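Local coordinates for acetyltransferase, GNAT family (PDB 3IWG), which probably transfers an acyl group to an acceptor, as an acetyltransferase-type enzyme of the GNAT family, at residues S27-D32 and S103-N108; N123-Q128 and A265-Q270; I141-A146 and K225-F230; G195-F200 and A208-I213. One frame throughout, in Å; residues are numbered along the deposited sequence.

Overall arrangement
Contact 4 is the buried one of the four; contacts 1, 2 and 3 are partly buried. Contact 3 lies farthest out, its centre about 21 Å from the centre of the chain. Contacts 2 and 4 each join antiparallel strands, but contact 2 pairs elements far apart in sequence while contact 4 is a hairpin. Contacts 1 and 2 touch through T104 and H266. Contacts 3 and 4 touch where M143 and V227 meet G195, and V227 and L228 meet M212. The chemistry follows the place. Contact 1 has one backbone bond and apolar packing, contact 2 a bulged strand pair, contact 3 a selenomethionine on an aromatic ring, and contact 4 a charged network on an antiparallel strand pair.

Contact 1. Residues S27-D32 and S103-N108; sequences SIVPLD and STAELN
A105 O is met twice from 27-32. I28 N gives it a hydrogen bond of 3.1 Å at 160°, in the carbonyl plane and on a lone pair. S27 CA adds a weak CA-H...O contact at 3.4 Å to the same A105 O. V29 CG2 comes within 3.5 Å of A105 CB, and L31 CD2 meets that methyl from another direction at 4.0 Å. V29 CG2 sits between the backbone N and the carbonyl carbon (chi1 -74° for CG1), the branch turned to A105. The loop that offers A105 is a type I turn from S103 to E106, leading into helix 107-116, with E106 at its N-cap position. S103 OG accepts from A105 N at 3.1 Å, an ST turn. E106 folds back, and its OE2 accepts from S103 N at 2.8 Å, above the carboxylate plane, and from S103 OG on its anti lone pair. L31 lies across this folded chain, with CD1 3.9 Å from E106 CG. On the outer side, I28 CD1 meets L107 CD1 at 3.7 Å, the two side chains at about a right angle. H36 of helix 33-39 packs on both L31 and E106.

Contact 2. Residues N123-Q128 and A265-Q270; sequences NSLMYQ and AHRIVQ
N123 N donates to I268 O at 2.6 Å. S124 N donates to the same I268 O at 3.2 Å. Both lie in its carbonyl plane, and two residues facing one make a classic beta bulge. The return bond, I268 N to S124 O, is 2.9 Å. M126 N donates to H266 O at 171°, and R267 NH1 reaches that H266 O from the opposite face of its plane. The bend of R267 at chi2 (-64°) brings the guanidinium back to it. Strand 117-129 follows helix 107-116, and strand 262-273 follows helix 251-259. Yet 262-273 lies between 99-103 and 117-129, and 117-129 lies beside 241-247. These crossed places are consistent with two GNAT domains exchanging final strands. Side-chain packing differs between the two faces. L125 and R267 run side by side, with L125 CG over one guanidinium face, 3.6 Å from R267 NE. On the other face M126 SE meets I268 CG1 at 3.8 Å, the side chains at about a right angle, and M126 CB packs on H266 CB. H266 ND1 is bonded to T104 OG1. One water accepts from N123 ND2 and donates to Q270 OE1, bridging the strands at the bulge.

Contact 3. Residues I141-A146 and K225-F230; sequences IDMQIA and KKVLTF
M143 lies on the ring of F230. Its CB sits over the ring centre, 3.8 Å from the centroid and 11° off the normal, a CH-pi contact. The selenium stands obliquely off the same ring, with M143 SE 3.7 Å from F230 CD1, a Met-aromatic contact. The bend of M143 at chi3 (82°) turns the methyl end past the ring to V227, where M143 SE and V227 CG1 are also 3.7 Å apart. F230 has its CG anti to the backbone N (chi1 177°), which carries the ring off the helix and under the incoming chain; M143 N lies 3.5 Å from F230 CE2. Helix 223-237 follows strand 207-214, and in GNAT proteins such a helix comes after the loop that binds the acetyl-CoA pyrophosphate. Segment 141-146 passes beside this helix before it joins the sheet beside strand 182-187. I141 supplies the other half of the contact. Its CG2 packs on K226 CB at 3.8 Å, while its CD1 reaches V227 CG2. Next to this pair, a water accepts from I141 N and donates to K226 O, at 2.6 Å from K226 O. Farther out, F183 stacks edge-to-face on F230 and also touches M143.

Contact 4. Residues G195-F200 and A208-I213; sequences GECRLF and ADLGMI
The beta hairpin of strands 190-199 and 207-214 holds this buried contact, and R198 reaches across it to D209. Segments 195-199 and 208-213 run antiparallel, at 159°. E196 and G211 form one hydrogen-bonded pair, with E196 N 2.8 Å from G211 O. R198 and D209 form the next, with R198 N 3.0 Å from D209 O. Over them E196, R198 and D209 make a salt-bridge network. R198 grips E196 side-on, both nitrogens on one oxygen: R198 NE is 2.8 Å from E196 OE1, nearly in line with its C-O bond, and NH1 comes to it from above the carboxylate plane. Both bonds lie in the guanidinium plane, which should limit its rotation. R198 NH2 forms a longer salt bridge of 3.4 Å to D209 OD2, the guanidinium and D209 carboxylate planes 88° apart. Y172 OH also bonds to E196 OE1. R198 NH1 lies 3.8 Å from G211 CA. F200 CZ touches D209 CB at 3.7 Å, the ring nearly parallel to the carboxylate. On the opposite face C197 SG meets A208 CB and L210 CD2, against helix 223-237. A strand hairpin running through its second strand into a helix is consistent with the GNAT fold.

Contact 1. Residues S27-D32 and S103-N108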
# COMPACT_ATOMS: atom_id res chain seq x y z
N SER A 27 -5.69 -5.95 27.10
CA SER A 27 -5.34 -7.29 26.51
C SER A 27 -4.25 -8.03 27.31
O SER A 27 -3.32 -7.41 27.81
CB SER A 27 -4.89 -7.17 25.05
OG SER A 27 -3.54 -6.75 24.92
N ILE A 28 -4.38 -9.35 27.43
CA ILE A 28 -3.48 -10.16 28.25
C ILE A 28 -2.17 -10.25 27.54
O ILE A 28 -1.11 -10.21 28.16
CB ILE A 28 -4.02 -11.62 28.52
CG1 ILE A 28 -5.33 -11.60 29.30
CG2 ILE A 28 -3.04 -12.45 29.38
CD1 ILE A 28 -5.32 -10.59 30.47
N VAL A 29 -2.23 -10.40 26.22
CA VAL A 29 -1.02 -10.34 25.39
C VAL A 29 -1.21 -9.33 24.30
O VAL A 29 -2.33 -8.92 24.00
CB VAL A 29 -0.67 -11.72 24.76
CG1 VAL A 29 -0.11 -12.67 25.84
CG2 VAL A 29 -1.88 -12.32 23.98
N PRO A 30 -0.13 -8.95 23.64
CA PRO A 30 -0.35 -8.14 22.42
C PRO A 30 -1.25 -8.86 21.38
O PRO A 30 -1.15 -10.07 21.19
CB PRO A 30 1.07 -7.91 21.88
CG PRO A 30 1.89 -9.08 22.52
CD PRO A 30 1.30 -9.22 23.89
N LEU A 31 -2.16 -8.11 20.77
CA LEU A 31 -3.06 -8.65 19.77
C LEU A 31 -2.49 -8.63 18.34
O LEU A 31 -1.55 -7.90 18.01
CB LEU A 31 -4.39 -7.90 19.79
CG LEU A 31 -5.04 -7.78 21.17
CD1 LEU A 31 -6.29 -6.96 21.09
CD2 LEU A 31 -5.27 -9.22 21.71
N ASP A 32 -3.11 -9.42 17.48
CA ASP A 32 -2.63 -9.58 16.13
C ASP A 32 -2.69 -8.30 15.30
O ASP A 32 -3.76 -7.78 15.02
CB ASP A 32 -3.42 -10.62 15.37
CG ASP A 32 -2.81 -10.88 14.03
OD1 ASP A 32 -1.81 -11.63 14.02
OD2 ASP A 32 -3.25 -10.27 13.02
N SER A 103 -10.18 -12.93 20.54
CA SER A 103 -9.17 -13.83 21.07
C SER A 103 -9.37 -14.12 22.53
O SER A 103 -9.99 -13.36 23.26
CB SER A 103 -7.75 -13.30 20.87
OG SER A 103 -7.46 -12.26 21.77
N THR A 104 -8.71 -15.18 22.94
CA THR A 104 -8.60 -15.54 24.32
C THR A 104 -7.84 -14.54 25.18
O THR A 104 -7.73 -14.77 26.40
CB THR A 104 -7.92 -16.90 24.41
OG1 THR A 104 -6.59 -16.80 23.89
CG2 THR A 104 -8.74 -17.92 23.60
N ALA A 105 -7.34 -13.44 24.58
CA ALA A 105 -6.62 -12.41 25.32
C ALA A 105 -7.50 -11.21 25.53
O ALA A 105 -7.05 -10.22 26.18
CB ALA A 105 -5.34 -11.98 24.55
N GLU A 106 -8.72 -11.22 24.97
CA GLU A 106 -9.66 -10.12 25.26
C GLU A 106 -10.81 -10.64 26.14
O GLU A 106 -11.85 -11.12 25.66
CB GLU A 106 -10.16 -9.45 23.97
CG GLU A 106 -9.04 -9.06 22.95
CD GLU A 106 -9.44 -9.35 21.50
OE1 GLU A 106 -10.18 -8.53 20.92
OE2 GLU A 106 -8.99 -10.40 20.95
N LEU A 107 -10.61 -10.55 27.45
CA LEU A 107 -11.36 -11.39 28.40
C LEU A 107 -12.79 -10.96 28.44
O LEU A 107 -13.69 -11.78 28.29
CB LEU A 107 -10.71 -11.35 29.79
CG LEU A 107 -9.32 -12.01 29.95
CD1 LEU A 107 -8.72 -11.78 31.37
CD2 LEU A 107 -9.36 -13.48 29.60
N ASN A 108 -13.02 -9.66 28.59
CA ASN A 108 -14.38 -9.15 28.67
C ASN A 108 -15.18 -9.37 27.41
O ASN A 108 -16.33 -9.74 27.46
CB ASN A 108 -14.38 -7.68 29.05
CG ASN A 108 -14.22 -7.46 30.56
OD1 ASN A 108 -13.31 -6.77 31.00
ND2 ASN A 108 -15.13 -8.02 31.33

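Contact 2. Residues N123-Q128 and A265-Q270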
# COMPACT_ATOMS: atom_id res chain seq x y z
N ASN A 123 -9.95 -19.76 14.57
CA ASN A 123 -9.44 -19.14 13.34
C ASN A 123 -7.90 -19.18 13.25
O ASN A 123 -7.35 -19.44 12.24
CB ASN A 123 -9.88 -17.69 13.34
CG ASN A 123 -9.41 -16.92 12.13
OD1 ASN A 123 -8.45 -16.19 12.20
ND2 ASN A 123 -10.15 -17.05 11.02
N SER A 124 -7.21 -18.89 14.32
CA SER A 124 -5.77 -18.92 14.29
C SER A 124 -5.18 -19.04 15.65
O SER A 124 -5.88 -18.95 16.65
CB SER A 124 -5.20 -17.67 13.56
OG SER A 124 -6.05 -16.57 13.66
N LEU A 125 -3.88 -19.28 15.67
CA LEU A 125 -3.14 -19.37 16.89
C LEU A 125 -2.24 -18.14 16.99
O LEU A 125 -1.66 -17.72 15.98
CB LEU A 125 -2.30 -20.64 16.89
CG LEU A 125 -2.99 -22.03 16.87
CD1 LEU A 125 -3.69 -22.29 15.53
CD2 LEU A 125 -1.97 -23.11 17.16
N MSE A 126 -2.13 -17.59 18.19
CA MSE A 126 -1.24 -16.50 18.49
C MSE A 126 -0.13 -17.00 19.36
O MSE A 126 -0.40 -17.62 20.45
CB MSE A 126 -1.98 -15.42 19.27
CG MSE A 126 -3.08 -14.78 18.48
SE MSE A 126 -4.49 -14.04 19.57
CE MSE A 126 -3.52 -12.77 20.61
N TYR A 127 1.10 -16.73 18.94
CA TYR A 127 2.26 -17.23 19.58
C TYR A 127 3.11 -16.13 20.06
O TYR A 127 3.05 -15.00 19.53
CB TYR A 127 3.18 -18.00 18.65
CG TYR A 127 2.61 -19.23 18.01
CD1 TYR A 127 1.80 -19.13 16.88
CD2 TYR A 127 2.97 -20.48 18.45
CE1 TYR A 127 1.32 -20.28 16.23
CE2 TYR A 127 2.49 -21.63 17.83
CZ TYR A 127 1.67 -21.52 16.73
OH TYR A 127 1.20 -22.68 16.12
N GLN A 128 3.96 -16.47 21.02
CA GLN A 128 4.98 -15.55 21.40
C GLN A 128 6.26 -16.29 21.72
O GLN A 128 6.28 -17.47 21.93
CB GLN A 128 4.48 -14.67 22.57
CG GLN A 128 2.89 -14.59 22.67
CD GLN A 128 2.33 -15.78 23.42
OE1 GLN A 128 1.37 -16.49 23.01
NE2 GLN A 128 2.98 -16.06 24.52
N ALA A 265 -0.51 -19.86 23.94
CA ALA A 265 -1.57 -20.03 24.93
C ALA A 265 -2.84 -19.37 24.43
O ALA A 265 -3.85 -19.43 25.13
CB ALA A 265 -1.18 -19.41 26.24
N HIS A 266 -2.81 -18.80 23.23
CA HIS A 266 -3.91 -18.01 22.70
C HIS A 266 -4.42 -18.38 21.33
O HIS A 266 -3.68 -18.92 20.50
CB HIS A 266 -3.50 -16.56 22.69
CG HIS A 266 -3.37 -16.00 24.06
ND1 HIS A 266 -4.47 -15.68 24.81
CD2 HIS A 266 -2.28 -15.78 24.84
CE1 HIS A 266 -4.06 -15.26 26.00
NE2 HIS A 266 -2.74 -15.30 26.04
N ARG A 267 -5.69 -18.04 21.10
CA ARG A 267 -6.42 -18.44 19.91
C ARG A 267 -7.32 -17.30 19.51
O ARG A 267 -7.81 -16.62 20.35
CB ARG A 267 -7.32 -19.65 20.18
CG ARG A 267 -6.61 -20.94 20.50
CD ARG A 267 -5.76 -21.47 19.36
NE ARG A 267 -5.18 -22.77 19.68
CZ ARG A 267 -4.07 -22.93 20.36
NH1 ARG A 267 -3.39 -21.90 20.82
NH2 ARG A 267 -3.62 -24.15 20.60
N ILE A 268 -7.52 -17.10 18.21
CA ILE A 268 -8.59 -16.23 17.73
C ILE A 268 -9.69 -17.18 17.29
O ILE A 268 -9.47 -18.11 16.48
CB ILE A 268 -8.20 -15.32 16.51
CG1 ILE A 268 -7.18 -14.29 16.92
CG2 ILE A 268 -9.40 -14.59 16.00
CD1 ILE A 268 -6.58 -13.37 15.78
N VAL A 269 -10.88 -16.90 17.77
CA VAL A 269 -12.01 -17.75 17.53
C VAL A 269 -13.06 -16.97 16.81
O VAL A 269 -13.26 -15.77 17.09
CB VAL A 269 -12.58 -18.26 18.90
CG1 VAL A 269 -13.81 -19.11 18.69
CG2 VAL A 269 -11.50 -18.99 19.75
N GLN A 270 -13.78 -17.65 15.95
CA GLN A 270 -14.93 -17.10 15.26
C GLN A 270 -16.16 -17.70 15.85
O GLN A 270 -16.33 -18.93 15.73
CB GLN A 270 -14.90 -17.48 13.77
CG GLN A 270 -16.01 -16.84 12.96
CD GLN A 270 -15.99 -17.20 11.48
OE1 GLN A 270 -14.96 -17.62 10.92
NE2 GLN A 270 -17.14 -17.08 10.84
O HOH W 1 -12.43 -18.46 11.30

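Contact 3. Residues I141-A146 and K225-F230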
# COMPACT_ATOMS: atom_id res chain seq x y z
N ILE A 141 20.80 -18.66 8.80
CA ILE A 141 20.87 -18.12 7.44
C ILE A 141 21.09 -16.62 7.45
O ILE A 141 20.90 -15.97 8.46
CB ILE A 141 19.58 -18.35 6.64
CG1 ILE A 141 18.40 -17.55 7.22
CG2 ILE A 141 19.25 -19.84 6.53
CD1 ILE A 141 17.15 -17.60 6.34
N ASP A 142 21.46 -16.08 6.30
CA ASP A 142 21.55 -14.63 6.10
C ASP A 142 20.42 -14.17 5.16
O ASP A 142 20.31 -14.64 4.04
CB ASP A 142 22.93 -14.22 5.55
CG ASP A 142 23.20 -12.69 5.69
OD1 ASP A 142 22.68 -12.01 6.64
OD2 ASP A 142 23.93 -12.15 4.81
N MSE A 143 19.57 -13.29 5.65
CA MSE A 143 18.57 -12.66 4.78
C MSE A 143 19.02 -11.23 4.49
O MSE A 143 19.66 -10.58 5.34
CB MSE A 143 17.20 -12.68 5.44
CG MSE A 143 16.64 -14.05 5.67
SE MSE A 143 14.92 -14.02 6.47
CE MSE A 143 13.93 -13.70 4.81
N GLN A 144 18.71 -10.74 3.29
CA GLN A 144 19.06 -9.37 2.93
C GLN A 144 17.81 -8.46 2.94
O GLN A 144 16.75 -8.82 2.48
CB GLN A 144 19.84 -9.32 1.61
CG GLN A 144 18.98 -9.37 0.34
CD GLN A 144 19.79 -9.39 -1.01
OE1 GLN A 144 19.78 -8.39 -1.75
NE2 GLN A 144 20.44 -10.54 -1.34
N ILE A 145 17.95 -7.27 3.52
CA ILE A 145 16.81 -6.37 3.66
C ILE A 145 16.36 -5.98 2.26
O ILE A 145 17.20 -5.83 1.39
CB ILE A 145 17.17 -5.14 4.50
CG1 ILE A 145 15.89 -4.40 4.89
CG2 ILE A 145 18.17 -4.22 3.75
CD1 ILE A 145 16.13 -3.27 5.80
N ALA A 146 15.05 -5.92 2.00
CA ALA A 146 14.59 -5.57 0.65
C ALA A 146 14.82 -4.07 0.36
O ALA A 146 14.67 -3.20 1.21
CB ALA A 146 13.13 -5.93 0.44
N LYS A 225 11.54 -22.34 9.45
CA LYS A 225 12.14 -22.26 10.76
C LYS A 225 13.30 -21.26 10.76
O LYS A 225 13.39 -20.41 11.65
CB LYS A 225 12.63 -23.59 11.24
CG LYS A 225 13.26 -23.55 12.61
CD LYS A 225 13.64 -24.97 13.05
CE LYS A 225 14.31 -25.01 14.47
NZ LYS A 225 15.81 -25.03 14.50
N LYS A 226 14.16 -21.37 9.75
CA LYS A 226 15.34 -20.56 9.70
C LYS A 226 15.02 -19.08 9.53
O LYS A 226 15.74 -18.22 10.05
CB LYS A 226 16.23 -21.04 8.59
CG LYS A 226 16.73 -22.45 8.78
CD LYS A 226 18.10 -22.63 8.17
CE LYS A 226 18.17 -23.53 6.93
NZ LYS A 226 18.84 -24.79 7.32
N VAL A 227 13.93 -18.82 8.81
CA VAL A 227 13.52 -17.46 8.50
C VAL A 227 13.02 -16.82 9.78
O VAL A 227 13.43 -15.73 10.14
CB VAL A 227 12.43 -17.41 7.39
CG1 VAL A 227 11.87 -16.04 7.23
CG2 VAL A 227 13.02 -17.86 6.08
N LEU A 228 12.17 -17.55 10.47
CA LEU A 228 11.65 -17.09 11.75
C LEU A 228 12.81 -16.82 12.73
O LEU A 228 12.81 -15.81 13.42
CB LEU A 228 10.68 -18.13 12.29
CG LEU A 228 9.32 -18.08 11.63
CD1 LEU A 228 8.49 -19.29 12.06
CD2 LEU A 228 8.61 -16.82 12.07
N THR A 229 13.81 -17.69 12.75
CA THR A 229 14.94 -17.51 13.64
C THR A 229 15.68 -16.22 13.31
O THR A 229 16.02 -15.47 14.20
CB THR A 229 15.89 -18.71 13.61
OG1 THR A 229 15.15 -19.88 13.96
CG2 THR A 229 17.04 -18.52 14.61
N PHE A 230 15.91 -15.94 12.03
CA PHE A 230 16.55 -14.68 11.64
C PHE A 230 15.73 -13.49 12.09
O PHE A 230 16.24 -12.54 12.66
CB PHE A 230 16.68 -14.61 10.12
CG PHE A 230 17.27 -13.34 9.62
CD1 PHE A 230 16.47 -12.26 9.36
CD2 PHE A 230 18.63 -13.24 9.38
CE1 PHE A 230 17.00 -11.08 8.89
CE2 PHE A 230 19.17 -12.05 8.90
CZ PHE A 230 18.36 -10.98 8.64
O HOH W 2 18.25 -18.61 10.53

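Contact 4. Residues G195-F200 and A208-I213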
# COMPACT_ATOMS: atom_id res chain seq x y z
N GLY A 195 10.51 -12.66 4.39
CA GLY A 195 10.21 -12.52 5.80
C GLY A 195 9.85 -11.09 6.13
O GLY A 195 10.41 -10.16 5.55
N GLU A 196 8.94 -10.95 7.09
CA GLU A 196 8.47 -9.66 7.61
C GLU A 196 8.72 -9.56 9.12
O GLU A 196 8.39 -10.48 9.86
CB GLU A 196 6.98 -9.49 7.34
CG GLU A 196 6.62 -9.73 5.89
CD GLU A 196 5.13 -9.48 5.54
OE1 GLU A 196 4.34 -9.01 6.39
OE2 GLU A 196 4.76 -9.76 4.38
N CYS A 197 9.31 -8.45 9.56
CA CYS A 197 9.52 -8.16 10.94
C CYS A 197 8.90 -6.77 11.20
O CYS A 197 9.59 -5.76 11.06
CB CYS A 197 11.01 -8.14 11.22
SG CYS A 197 11.47 -7.84 12.95
N ARG A 198 7.62 -6.75 11.56
CA ARG A 198 6.88 -5.50 11.55
C ARG A 198 6.79 -4.88 12.89
O ARG A 198 6.44 -5.54 13.86
CB ARG A 198 5.46 -5.74 11.15
CG ARG A 198 5.23 -6.43 9.78
CD ARG A 198 3.73 -6.84 9.75
NE ARG A 198 3.63 -8.01 8.95
CZ ARG A 198 3.21 -9.21 9.32
NH1 ARG A 198 3.25 -10.16 8.39
NH2 ARG A 198 2.69 -9.45 10.51
N LEU A 199 7.02 -3.59 12.96
CA LEU A 199 6.88 -2.88 14.20
C LEU A 199 5.48 -2.39 14.28
O LEU A 199 4.84 -2.25 13.26
CB LEU A 199 7.81 -1.67 14.25
CG LEU A 199 9.20 -2.03 14.72
CD1 LEU A 199 9.77 -3.19 13.93
CD2 LEU A 199 10.14 -0.76 14.68
N PHE A 200 5.03 -2.13 15.49
CA PHE A 200 3.78 -1.45 15.75
C PHE A 200 4.01 0.03 16.02
O PHE A 200 4.88 0.42 16.80
CB PHE A 200 3.16 -2.04 16.97
CG PHE A 200 2.71 -3.45 16.78
CD1 PHE A 200 1.45 -3.71 16.29
CD2 PHE A 200 3.55 -4.50 17.11
CE1 PHE A 200 1.02 -5.02 16.15
CE2 PHE A 200 3.14 -5.81 16.93
CZ PHE A 200 1.87 -6.08 16.46
N ALA A 208 7.50 -7.16 17.92
CA ALA A 208 7.60 -7.30 16.48
C ALA A 208 6.69 -8.45 16.04
O ALA A 208 6.70 -9.53 16.62
CB ALA A 208 9.02 -7.55 16.07
N ASP A 209 5.90 -8.22 15.00
CA ASP A 209 4.97 -9.20 14.51
C ASP A 209 5.58 -9.78 13.22
O ASP A 209 5.78 -9.05 12.24
CB ASP A 209 3.66 -8.47 14.21
CG ASP A 209 2.48 -9.39 13.88
OD1 ASP A 209 2.54 -10.65 13.97
OD2 ASP A 209 1.42 -8.81 13.55
N LEU A 210 5.87 -11.08 13.22
CA LEU A 210 6.58 -11.72 12.13
C LEU A 210 5.67 -12.46 11.16
O LEU A 210 4.65 -13.01 11.53
CB LEU A 210 7.61 -12.70 12.69
CG LEU A 210 8.43 -12.18 13.86
CD1 LEU A 210 9.46 -13.22 14.35
CD2 LEU A 210 9.10 -10.82 13.55
N GLY A 211 6.04 -12.46 9.89
CA GLY A 211 5.39 -13.30 8.87
C GLY A 211 6.44 -13.83 7.92
O GLY A 211 7.53 -13.28 7.82
N MSE A 212 6.13 -14.93 7.26
CA MSE A 212 6.99 -15.48 6.24
C MSE A 212 6.20 -16.18 5.13
O MSE A 212 5.08 -16.65 5.34
CB MSE A 212 7.99 -16.51 6.76
CG MSE A 212 7.99 -16.83 8.22
SE MSE A 212 6.73 -18.18 8.75
CE MSE A 212 5.18 -17.18 9.25
N ILE A 213 6.84 -16.24 3.96
CA ILE A 213 6.40 -17.06 2.86
C ILE A 213 7.58 -17.86 2.34
O ILE A 213 8.60 -17.29 1.95
CB ILE A 213 5.87 -16.20 1.67
CG1 ILE A 213 4.75 -15.23 2.08
CG2 ILE A 213 5.42 -17.11 0.56
CD1 ILE A 213 4.37 -14.13 0.90